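Local coordinates for sporozoite microneme protein essential for cell traversal (Plasmodium berghei, PDB 4U5A), which is essential for host-cell traversal by Plasmodium sporozoites, and is a microneme protein built as a four-helix bundle, at residues F59-K64 with D179-N184; D69-S74 with D191-L196; K107-L112 with K183-L188; K120-L125 with S152-Y157. One frame throughout, in Å; residues are numbered along the deposited sequence.

Contact 1: F59-K64 with D179-N184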
# COMPACT_ATOMS: atom_id res chain seq x y z
N PHE A 59 1.74 12.16 1.89
CA PHE A 59 2.87 12.24 0.96
C PHE A 59 3.90 11.14 1.20
O PHE A 59 4.58 10.71 0.27
CB PHE A 59 3.53 13.61 1.05
CG PHE A 59 2.72 14.71 0.42
CD1 PHE A 59 1.78 14.43 -0.56
CD2 PHE A 59 2.91 16.03 0.79
CE1 PHE A 59 1.03 15.44 -1.14
CE2 PHE A 59 2.17 17.05 0.21
CZ PHE A 59 1.23 16.75 -0.76
N VAL A 60 4.01 10.69 2.45
CA VAL A 60 5.00 9.67 2.79
C VAL A 60 4.66 8.28 2.21
O VAL A 60 5.55 7.63 1.66
CB VAL A 60 5.19 9.58 4.32
CG1 VAL A 60 6.28 8.58 4.67
CG2 VAL A 60 5.53 10.94 4.89
N PRO A 61 3.39 7.83 2.31
CA PRO A 61 3.11 6.52 1.71
C PRO A 61 3.36 6.48 0.21
O PRO A 61 3.77 5.44 -0.30
CB PRO A 61 1.62 6.31 2.01
CG PRO A 61 1.38 7.10 3.23
CD PRO A 61 2.24 8.32 3.08
N GLU A 62 3.15 7.60 -0.48
CA GLU A 62 3.41 7.67 -1.92
C GLU A 62 4.90 7.52 -2.19
O GLU A 62 5.30 6.87 -3.15
CB GLU A 62 2.89 8.98 -2.53
CG GLU A 62 3.02 9.03 -4.05
CD GLU A 62 2.57 10.34 -4.66
OE1 GLU A 62 2.13 11.23 -3.91
OE2 GLU A 62 2.64 10.46 -5.91
N GLU A 63 5.71 8.11 -1.32
CA GLU A 63 7.15 8.02 -1.46
C GLU A 63 7.63 6.58 -1.30
O GLU A 63 8.50 6.13 -2.04
CB GLU A 63 7.85 8.93 -0.46
CG GLU A 63 7.64 10.43 -0.73
CD GLU A 63 8.28 11.31 0.33
OE1 GLU A 63 8.41 10.85 1.49
OE2 GLU A 63 8.66 12.46 0.00
N LYS A 64 7.04 5.87 -0.35
CA LYS A 64 7.42 4.48 -0.08
C LYS A 64 7.08 3.57 -1.26
O LYS A 64 7.81 2.63 -1.56
CB LYS A 64 6.72 3.98 1.18
CG LYS A 64 7.13 4.69 2.46
CD LYS A 64 8.57 4.36 2.83
CE LYS A 64 9.02 5.12 4.06
NZ LYS A 64 10.41 4.74 4.44
N ASP A 179 1.90 5.84 12.16
CA ASP A 179 3.27 5.37 12.35
C ASP A 179 3.40 3.88 12.06
O ASP A 179 4.41 3.43 11.51
CB ASP A 179 3.75 5.67 13.77
CG ASP A 179 4.15 7.11 13.97
OD1 ASP A 179 3.98 7.92 13.03
OD2 ASP A 179 4.63 7.45 15.07
N ASP A 180 2.37 3.12 12.41
CA ASP A 180 2.36 1.69 12.16
C ASP A 180 2.21 1.39 10.67
O ASP A 180 2.78 0.43 10.16
CB ASP A 180 1.22 1.02 12.94
CG ASP A 180 0.66 -0.20 12.24
OD1 ASP A 180 -0.36 -0.05 11.54
OD2 ASP A 180 1.24 -1.30 12.39
N PHE A 181 1.48 2.26 9.97
CA PHE A 181 1.28 2.11 8.53
C PHE A 181 2.61 2.30 7.80
O PHE A 181 3.01 1.45 7.00
CB PHE A 181 0.27 3.14 8.02
CG PHE A 181 -0.14 2.93 6.59
CD1 PHE A 181 -0.06 1.68 5.99
CD2 PHE A 181 -0.59 4.00 5.83
CE1 PHE A 181 -0.43 1.50 4.67
CE2 PHE A 181 -0.97 3.82 4.50
CZ PHE A 181 -0.89 2.57 3.93
N ILE A 182 3.28 3.40 8.10
CA ILE A 182 4.56 3.71 7.49
C ILE A 182 5.62 2.68 7.87
O ILE A 182 6.50 2.35 7.07
CB ILE A 182 5.05 5.12 7.90
CG1 ILE A 182 3.96 6.16 7.61
CG2 ILE A 182 6.32 5.50 7.16
CD1 ILE A 182 3.53 6.21 6.15
N LYS A 183 5.53 2.15 9.09
CA LYS A 183 6.46 1.13 9.54
C LYS A 183 6.29 -0.14 8.71
O LYS A 183 7.28 -0.77 8.31
CB LYS A 183 6.27 0.85 11.04
CG LYS A 183 7.35 -0.03 11.66
CD LYS A 183 6.79 -1.09 12.58
CE LYS A 183 7.90 -2.00 13.07
NZ LYS A 183 7.42 -3.04 14.03
N ASN A 184 5.04 -0.51 8.44
CA ASN A 184 4.75 -1.68 7.62
C ASN A 184 5.24 -1.52 6.18
O ASN A 184 5.70 -2.47 5.56
CB ASN A 184 3.25 -1.98 7.61
CG ASN A 184 2.79 -2.71 8.86
OD1 ASN A 184 3.51 -3.54 9.41
ND2 ASN A 184 1.58 -2.41 9.32

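Contact 2: D69-S74 with D191-L196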
# COMPACT_ATOMS: atom_id res chain seq x y z
N ASP A 69 8.53 0.67 -6.41
CA ASP A 69 8.46 0.71 -7.86
C ASP A 69 9.84 0.88 -8.48
O ASP A 69 10.20 0.17 -9.41
CB ASP A 69 7.52 1.84 -8.30
CG ASP A 69 7.23 1.83 -9.80
OD1 ASP A 69 7.72 0.93 -10.51
OD2 ASP A 69 6.51 2.74 -10.26
N GLY A 70 10.62 1.81 -7.93
CA GLY A 70 11.93 2.10 -8.48
C GLY A 70 12.97 1.03 -8.21
O GLY A 70 13.82 0.75 -9.05
N ILE A 71 12.89 0.41 -7.03
CA ILE A 71 13.82 -0.65 -6.65
C ILE A 71 13.66 -1.85 -7.58
O ILE A 71 14.65 -2.45 -8.02
CB ILE A 71 13.64 -1.08 -5.18
CG1 ILE A 71 14.26 -0.03 -4.24
CG2 ILE A 71 14.31 -2.42 -4.91
CD1 ILE A 71 14.14 -0.38 -2.77
N LEU A 72 12.42 -2.20 -7.90
CA LEU A 72 12.18 -3.34 -8.76
C LEU A 72 12.64 -3.04 -10.18
O LEU A 72 13.25 -3.88 -10.84
CB LEU A 72 10.71 -3.73 -8.79
CG LEU A 72 10.54 -5.02 -9.60
CD1 LEU A 72 10.39 -6.23 -8.68
CD2 LEU A 72 9.42 -4.94 -10.62
N ARG A 73 12.34 -1.83 -10.65
CA ARG A 73 12.72 -1.43 -12.00
C ARG A 73 14.24 -1.39 -12.14
O ARG A 73 14.79 -1.78 -13.16
CB ARG A 73 12.12 -0.07 -12.36
CG ARG A 73 12.35 0.33 -13.81
CD ARG A 73 11.55 1.57 -14.20
NE ARG A 73 10.12 1.30 -14.30
CZ ARG A 73 9.53 0.80 -15.38
NH1 ARG A 73 10.25 0.50 -16.45
NH2 ARG A 73 8.22 0.58 -15.39
N SER A 74 14.90 -0.93 -11.09
CA SER A 74 16.36 -0.87 -11.08
C SER A 74 16.94 -2.28 -11.09
O SER A 74 17.96 -2.53 -11.72
CB SER A 74 16.88 -0.09 -9.88
OG SER A 74 16.86 1.31 -10.12
N ASP A 191 11.79 -6.29 2.97
CA ASP A 191 11.51 -7.64 2.47
C ASP A 191 11.79 -7.75 0.98
O ASP A 191 12.30 -8.76 0.50
CB ASP A 191 10.06 -8.04 2.77
CG ASP A 191 9.80 -8.24 4.25
OD1 ASP A 191 10.76 -8.53 5.00
OD2 ASP A 191 8.62 -8.13 4.66
N LEU A 192 11.45 -6.69 0.24
CA LEU A 192 11.68 -6.65 -1.20
C LEU A 192 13.17 -6.68 -1.53
O LEU A 192 13.60 -7.40 -2.43
CB LEU A 192 11.04 -5.40 -1.80
CG LEU A 192 11.31 -5.13 -3.29
CD1 LEU A 192 10.73 -6.24 -4.15
CD2 LEU A 192 10.74 -3.79 -3.70
N GLN A 193 13.95 -5.90 -0.80
CA GLN A 193 15.39 -5.85 -1.02
C GLN A 193 16.06 -7.17 -0.65
O GLN A 193 17.08 -7.53 -1.23
CB GLN A 193 16.01 -4.70 -0.23
CG GLN A 193 15.85 -3.35 -0.90
CD GLN A 193 16.41 -2.21 -0.08
OE1 GLN A 193 16.42 -2.26 1.15
NE2 GLN A 193 16.90 -1.18 -0.76
N ILE A 194 15.46 -7.90 0.29
CA ILE A 194 15.98 -9.20 0.68
C ILE A 194 15.66 -10.26 -0.37
O ILE A 194 16.53 -11.02 -0.78
CB ILE A 194 15.42 -9.63 2.05
CG1 ILE A 194 16.04 -8.78 3.17
CG2 ILE A 194 15.70 -11.10 2.32
CD1 ILE A 194 15.50 -9.07 4.55
N LYS A 195 14.41 -10.29 -0.82
CA LYS A 195 13.98 -11.29 -1.79
C LYS A 195 14.66 -11.10 -3.15
O LYS A 195 14.94 -12.08 -3.84
CB LYS A 195 12.46 -11.26 -1.96
CG LYS A 195 11.71 -11.94 -0.84
CD LYS A 195 10.22 -12.04 -1.12
CE LYS A 195 9.54 -12.93 -0.09
NZ LYS A 195 9.82 -12.48 1.30
N LEU A 196 14.93 -9.85 -3.52
CA LEU A 196 15.61 -9.58 -4.78
C LEU A 196 17.07 -10.01 -4.71
O LEU A 196 17.63 -10.47 -5.71
CB LEU A 196 15.52 -8.09 -5.14
CG LEU A 196 14.16 -7.60 -5.63
CD1 LEU A 196 14.23 -6.13 -5.99
CD2 LEU A 196 13.71 -8.42 -6.83

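Contact 3: K107-L112 with K183-L188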
# COMPACT_ATOMS: atom_id res chain seq x y z
N LYS A 107 0.36 -8.45 -2.87
CA LYS A 107 -0.51 -9.08 -1.88
C LYS A 107 -0.38 -8.39 -0.52
O LYS A 107 -1.39 -8.07 0.13
CB LYS A 107 -0.20 -10.56 -1.75
N LYS A 108 0.87 -8.15 -0.10
CA LYS A 108 1.11 -7.50 1.18
C LYS A 108 0.49 -6.09 1.19
O LYS A 108 -0.13 -5.67 2.17
CB LYS A 108 2.60 -7.42 1.47
CG LYS A 108 3.30 -8.77 1.51
CD LYS A 108 2.71 -9.72 2.55
CE LYS A 108 3.45 -9.65 3.88
NZ LYS A 108 2.96 -10.69 4.83
N LEU A 109 0.66 -5.39 0.08
CA LEU A 109 0.11 -4.04 -0.07
C LEU A 109 -1.42 -4.03 0.00
O LEU A 109 -1.99 -3.17 0.65
CB LEU A 109 0.58 -3.42 -1.39
CG LEU A 109 2.01 -2.87 -1.36
CD1 LEU A 109 2.46 -2.39 -2.73
CD2 LEU A 109 2.13 -1.75 -0.33
N ASN A 110 -2.07 -4.98 -0.67
CA ASN A 110 -3.53 -5.06 -0.63
C ASN A 110 -4.05 -5.38 0.77
O ASN A 110 -5.06 -4.81 1.22
CB ASN A 110 -4.02 -6.12 -1.63
CG ASN A 110 -3.87 -5.67 -3.09
OD1 ASN A 110 -3.91 -4.48 -3.40
ND2 ASN A 110 -3.68 -6.64 -3.98
N SER A 111 -3.36 -6.28 1.48
CA SER A 111 -3.69 -6.57 2.87
C SER A 111 -3.62 -5.29 3.71
O SER A 111 -4.55 -4.96 4.49
CB SER A 111 -2.75 -7.64 3.42
OG SER A 111 -3.04 -7.96 4.77
N LEU A 112 -2.53 -4.56 3.52
CA LEU A 112 -2.29 -3.28 4.19
C LEU A 112 -3.42 -2.29 3.90
O LEU A 112 -3.86 -1.55 4.80
CB LEU A 112 -0.95 -2.72 3.74
CG LEU A 112 0.00 -2.19 4.82
CD1 LEU A 112 0.13 -3.18 5.96
CD2 LEU A 112 1.36 -1.91 4.22
N LYS A 183 5.53 2.15 9.09
CA LYS A 183 6.46 1.13 9.54
C LYS A 183 6.29 -0.14 8.71
O LYS A 183 7.28 -0.77 8.31
CB LYS A 183 6.27 0.85 11.04
CG LYS A 183 7.35 -0.03 11.66
CD LYS A 183 6.79 -1.09 12.58
CE LYS A 183 7.90 -2.00 13.07
NZ LYS A 183 7.42 -3.04 14.03
N ASN A 184 5.04 -0.51 8.44
CA ASN A 184 4.75 -1.68 7.62
C ASN A 184 5.24 -1.52 6.18
O ASN A 184 5.70 -2.47 5.56
CB ASN A 184 3.25 -1.98 7.61
CG ASN A 184 2.79 -2.71 8.86
OD1 ASN A 184 3.51 -3.54 9.41
ND2 ASN A 184 1.58 -2.41 9.32
N LEU A 185 5.15 -0.30 5.66
CA LEU A 185 5.64 0.01 4.32
C LEU A 185 7.16 -0.03 4.28
O LEU A 185 7.76 -0.42 3.28
CB LEU A 185 5.12 1.37 3.86
CG LEU A 185 3.62 1.49 3.57
CD1 LEU A 185 3.23 2.92 3.27
CD2 LEU A 185 3.24 0.58 2.42
N THR A 186 7.78 0.36 5.39
CA THR A 186 9.23 0.40 5.49
C THR A 186 9.83 -1.00 5.56
O THR A 186 10.85 -1.28 4.93
CB THR A 186 9.66 1.20 6.74
OG1 THR A 186 9.26 2.57 6.58
CG2 THR A 186 11.17 1.16 6.91
N ASP A 187 9.18 -1.88 6.30
CA ASP A 187 9.62 -3.26 6.43
C ASP A 187 9.34 -4.06 5.15
O ASP A 187 10.04 -5.03 4.85
CB ASP A 187 8.96 -3.93 7.63
CG ASP A 187 9.37 -3.28 8.95
OD1 ASP A 187 10.33 -2.48 8.94
OD2 ASP A 187 8.73 -3.57 9.98
N LEU A 188 8.33 -3.64 4.41
CA LEU A 188 7.99 -4.27 3.13
C LEU A 188 9.08 -3.99 2.11
O LEU A 188 9.46 -4.86 1.34
CB LEU A 188 6.64 -3.76 2.63
CG LEU A 188 5.97 -4.55 1.51
CD1 LEU A 188 5.91 -6.03 1.85
CD2 LEU A 188 4.57 -4.01 1.25

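Contact 4: K120-L125 with S152-Y157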
# COMPACT_ATOMS: atom_id res chain seq x y z
N LYS A 120 -9.37 3.83 8.47
CA LYS A 120 -10.03 5.02 7.93
C LYS A 120 -11.44 5.17 8.48
O LYS A 120 -11.82 6.24 8.95
CB LYS A 120 -10.08 4.96 6.40
CG LYS A 120 -11.23 5.75 5.78
CD LYS A 120 -11.39 5.44 4.30
CE LYS A 120 -12.85 5.24 3.93
NZ LYS A 120 -13.40 4.02 4.60
N SER A 121 -12.21 4.08 8.41
CA SER A 121 -13.57 4.08 8.94
C SER A 121 -13.56 4.45 10.42
O SER A 121 -14.38 5.25 10.88
CB SER A 121 -14.24 2.72 8.74
OG SER A 121 -14.45 2.45 7.36
N HIS A 122 -12.62 3.86 11.16
CA HIS A 122 -12.47 4.13 12.58
C HIS A 122 -12.21 5.62 12.84
O HIS A 122 -12.80 6.21 13.76
CB HIS A 122 -11.33 3.28 13.15
CG HIS A 122 -11.31 3.21 14.64
ND1 HIS A 122 -12.28 3.78 15.44
CD2 HIS A 122 -10.42 2.64 15.50
CE1 HIS A 122 -12.00 3.56 16.71
NE2 HIS A 122 -10.87 2.87 16.77
N ILE A 123 -11.34 6.22 12.03
CA ILE A 123 -11.01 7.63 12.17
C ILE A 123 -12.22 8.52 11.88
O ILE A 123 -12.53 9.44 12.64
CB ILE A 123 -9.84 8.04 11.25
CG1 ILE A 123 -8.53 7.41 11.72
CG2 ILE A 123 -9.70 9.56 11.20
CD1 ILE A 123 -7.38 7.57 10.75
N ILE A 124 -12.91 8.25 10.77
CA ILE A 124 -14.10 9.02 10.40
C ILE A 124 -15.15 8.95 11.50
O ILE A 124 -15.75 9.96 11.86
CB ILE A 124 -14.71 8.55 9.06
CG1 ILE A 124 -13.89 9.10 7.89
CG2 ILE A 124 -16.13 9.06 8.92
CD1 ILE A 124 -14.40 8.68 6.51
N LEU A 125 -15.36 7.76 12.06
CA LEU A 125 -16.34 7.62 13.13
C LEU A 125 -15.93 8.37 14.40
O LEU A 125 -16.72 9.16 14.94
CB LEU A 125 -16.55 6.14 13.47
CG LEU A 125 -17.40 5.34 12.48
CD1 LEU A 125 -17.71 3.95 13.01
CD2 LEU A 125 -18.68 6.10 12.18
N SER A 152 -19.62 -3.21 18.23
CA SER A 152 -20.24 -2.64 19.42
C SER A 152 -19.51 -1.39 19.87
O SER A 152 -20.13 -0.34 20.08
CB SER A 152 -20.25 -3.68 20.55
OG SER A 152 -20.56 -3.08 21.79
N GLU A 153 -18.20 -1.48 20.00
CA GLU A 153 -17.41 -0.33 20.43
C GLU A 153 -17.44 0.82 19.42
O GLU A 153 -17.24 1.98 19.80
CB GLU A 153 -15.97 -0.76 20.71
CG GLU A 153 -15.86 -1.70 21.90
CD GLU A 153 -16.37 -1.07 23.18
OE1 GLU A 153 -16.16 0.15 23.37
OE2 GLU A 153 -17.02 -1.78 23.98
N LEU A 154 -17.68 0.52 18.15
CA LEU A 154 -17.67 1.56 17.13
C LEU A 154 -19.01 2.26 16.97
O LEU A 154 -19.05 3.46 16.71
CB LEU A 154 -17.23 0.98 15.78
CG LEU A 154 -15.77 0.53 15.67
CD1 LEU A 154 -15.44 0.14 14.24
CD2 LEU A 154 -14.83 1.61 16.17
N LEU A 155 -20.11 1.52 17.12
CA LEU A 155 -21.42 2.11 16.87
C LEU A 155 -21.84 3.09 17.97
O LEU A 155 -22.87 3.76 17.86
CB LEU A 155 -22.48 1.02 16.71
CG LEU A 155 -22.39 0.18 15.43
CD1 LEU A 155 -23.48 -0.88 15.40
CD2 LEU A 155 -22.45 1.06 14.20
N LYS A 156 -21.02 3.18 19.01
CA LYS A 156 -21.26 4.14 20.08
C LYS A 156 -20.90 5.56 19.63
O LYS A 156 -21.26 6.54 20.30
CB LYS A 156 -20.48 3.74 21.34
CG LYS A 156 -18.99 4.05 21.31
CD LYS A 156 -18.30 3.59 22.61
CE LYS A 156 -16.78 3.77 22.55
NZ LYS A 156 -16.14 2.92 21.51
N TYR A 157 -20.19 5.69 18.51
CA TYR A 157 -19.85 7.00 17.98
C TYR A 157 -20.98 7.58 17.14
O TYR A 157 -21.95 6.89 16.82
CB TYR A 157 -18.56 6.94 17.14
CG TYR A 157 -17.32 6.57 17.92
CD1 TYR A 157 -16.78 7.45 18.85
CD2 TYR A 157 -16.65 5.37 17.68
CE1 TYR A 157 -15.64 7.13 19.56
CE2 TYR A 157 -15.51 5.05 18.39
CZ TYR A 157 -15.00 5.93 19.32
OH TYR A 157 -13.87 5.62 20.03

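Contact 1: F59-K64 with D179-N184
I182 reaches across from one helix to an apolar surface made by V60, P61 and the hydrocarbon part of K64, and it contributes more buried area than any other residue of the two segments. CD1 of I182 lies 3.7 Å from CG of P61 and 3.9 Å from CG1 of V60, while its CG2 lies between V60 CG1 and K64 CE, 4.1 Å from the latter. With CG1 beside the backbone N (chi1 -53°) and the chain bent again at chi2, the delta methyl is carried toward the other helix, although the first bond out of the backbone does not point there. A branched isoleucine thus spans V60, P61 and K64 at once.

P61 sits near the N-terminal end of helix 59-84; proline suits the first turn of a helix, whose amides are not needed for the helix's own hydrogen bonding. Its CG also approaches CE2 of F181, at 4.2 Å. K64 bends at chi2, lays its aliphatic chain across I182 at about a right angle, and sends NZ to a weak hydrogen bond with T186 OG1.

The two segments run nearly parallel, at 10° with axes 10.3 Å apart. F181 continues onto L112 and N116 of helix 88-126 and I32 of helix 10-39, and P61 onto F36, so the contact borders the interior of the four-helix bundle.

Contact 2: D69-S74 with D191-L196
I71 meets L192, Q193 and L196 across the contact, and the carbonyl just ahead of it, G70 O, is gripped by two donors of S74: the backbone bond from S74 N to G70 O measures 2.9 Å, and a weak one from S74 OG to G70 O is longer. Such a serine folds its hydroxyl back onto its own helix, while I71, on another side of that helix, is left to make the apolar contact.

I71 spreads its branches over three partners. The gamma methyl CG2, anti to the backbone N, comes within 4.0 Å of CD2 of L192 and 3.9 Å of CD1 of L196, two leucines one helical turn apart. The other branch is extended, chi2 -179°, and ends in CD1 against Q193, with I71 CD1 to Q193 NE2 at 3.5 Å. The two chains cross there at about a right angle, and the methyl lies against NE2 and the adjoining CD and CG in a van der Waals contact; glutamine suits this exposed position, where its amide need not be buried. Deeper in, L72 CD1 and L196 CD2 meet more loosely, at 4.4 Å. Leucine and isoleucine suit these places because their methyls pack well in this apolar seam.

The two segments are close to parallel, 11° apart. L72 passes on to F21 of helix 10-39 and C102 of helix 88-126, and L192 to V101 and I105. On the flank, R73 NH2 makes a salt bridge with D19 and a hydrogen bond with S22, tying helix 59-84 to helix 10-39.

Contact 3: K107-L112 with K183-L188
N184 meets L112 with its carbon stem: N184 CB lies 3.7 Å from CD1 of L112, and the same methyl approaches the amide nitrogen ND2 without any polar bond. Asparagine suits this outer edge, since CB packs against the leucine while the amide remains at the border of the interface. Both methyls of L112 touch N184 CB, and CD2 also reaches the next residue of the helix.

That residue is L185, whose CD2 lies between two leucines of the opposing helix, 3.6 Å from CD2 of L112 and 3.8 Å from CD2 of L109. It crosses L109 at about a right angle, so that a methyl of each meets the other rather than the chains lying side by side. Away from this pair, L185 also packs on P61 and K64 of helix 59-84, and L109 on L65, so the two leucines face the bundle's interior. The two segments run antiparallel, 176° between their directions and 11.2 Å between axes; within the four-helix bundle this pair is antiparallel, whereas helices 59-84 and 167-197 run parallel. The touching positions 184, 185 and 188 on one side answer 108, 109 and 112 on the other.

One turn on, L188 has CG anti to the backbone N (chi1 -165°), and the fork points across the interface: CD1 lies on K108, 3.6 Å from its CB, while CD2 touches both K108 CB and L109, 3.7 Å from CD2 of the latter. K108 offers only the root of its side chain; the chain bends at chi2 and chi3 and carries its ammonium away from L188, as befits a lysine at an exposed position.

Contact 4: K120-L125 with S152-Y157
H122 and L154 face each other with CA atoms 7.4 Å apart, and L125 and Y157 come closer still, their CA atoms 6.0 Å apart. The segment 120-125 is regular helix, whereas 152-157 passes from helix into a turn, in which Y157 N bonds to L154 O at 3.1 Å. That turn brings Y157 back toward helix 88-126, so L154 and Y157 both address the same face of it.

L154 points a methyl at the imidazole of H122: L154 CD2 lies 3.4 Å from ND1 and about as far from CE1, approaching the ring obliquely. The ring is set there by chi1 -165°, which places CG anti to the backbone N. Y157 comes to the edge of the same imidazole, near its plane, with CE2 4.2 Å from CE1 of H122. L125 CD1 also packs near L154 CB at 4.1 Å, and Y157 CB lies 3.6 Å from the carbonyl oxygen of L125. Leucines suit this buried seam, while the larger rings of histidine and tyrosine fill its partly exposed border.

H122 also makes an edge-to-face ring contact with F173 of helix 167-197, and L125 reaches L137 and I140 of helix 137-142. The arrangement is that of a short helical excursion between two long bundle helices, folded back onto the end of the first of them by apolar packing.

Overall arrangement
Contacts 1, 2 and 3 all use helix 167-197. Contacts 1 and 2 join it to the near-parallel helix 59-84 at two levels whose centres are about 17 Å apart; contact 3 pairs it with the antiparallel helix 88-126. Contacts 1 and 3 share K183 and N184 and touch through F181 with L112 and P61 with L185, their centres about 9 Å apart. Along the chain, segments 59-64, 69-74, 107-112 and 120-125 precede 152-157, then 179-184, 183-188 and 191-196 on the last helix, which thus packs against two earlier helices. Contact 4, about 37 Å from contact 2, centre to centre, lies beyond the chain's centre, where short helices pack near the end of helix 88-126.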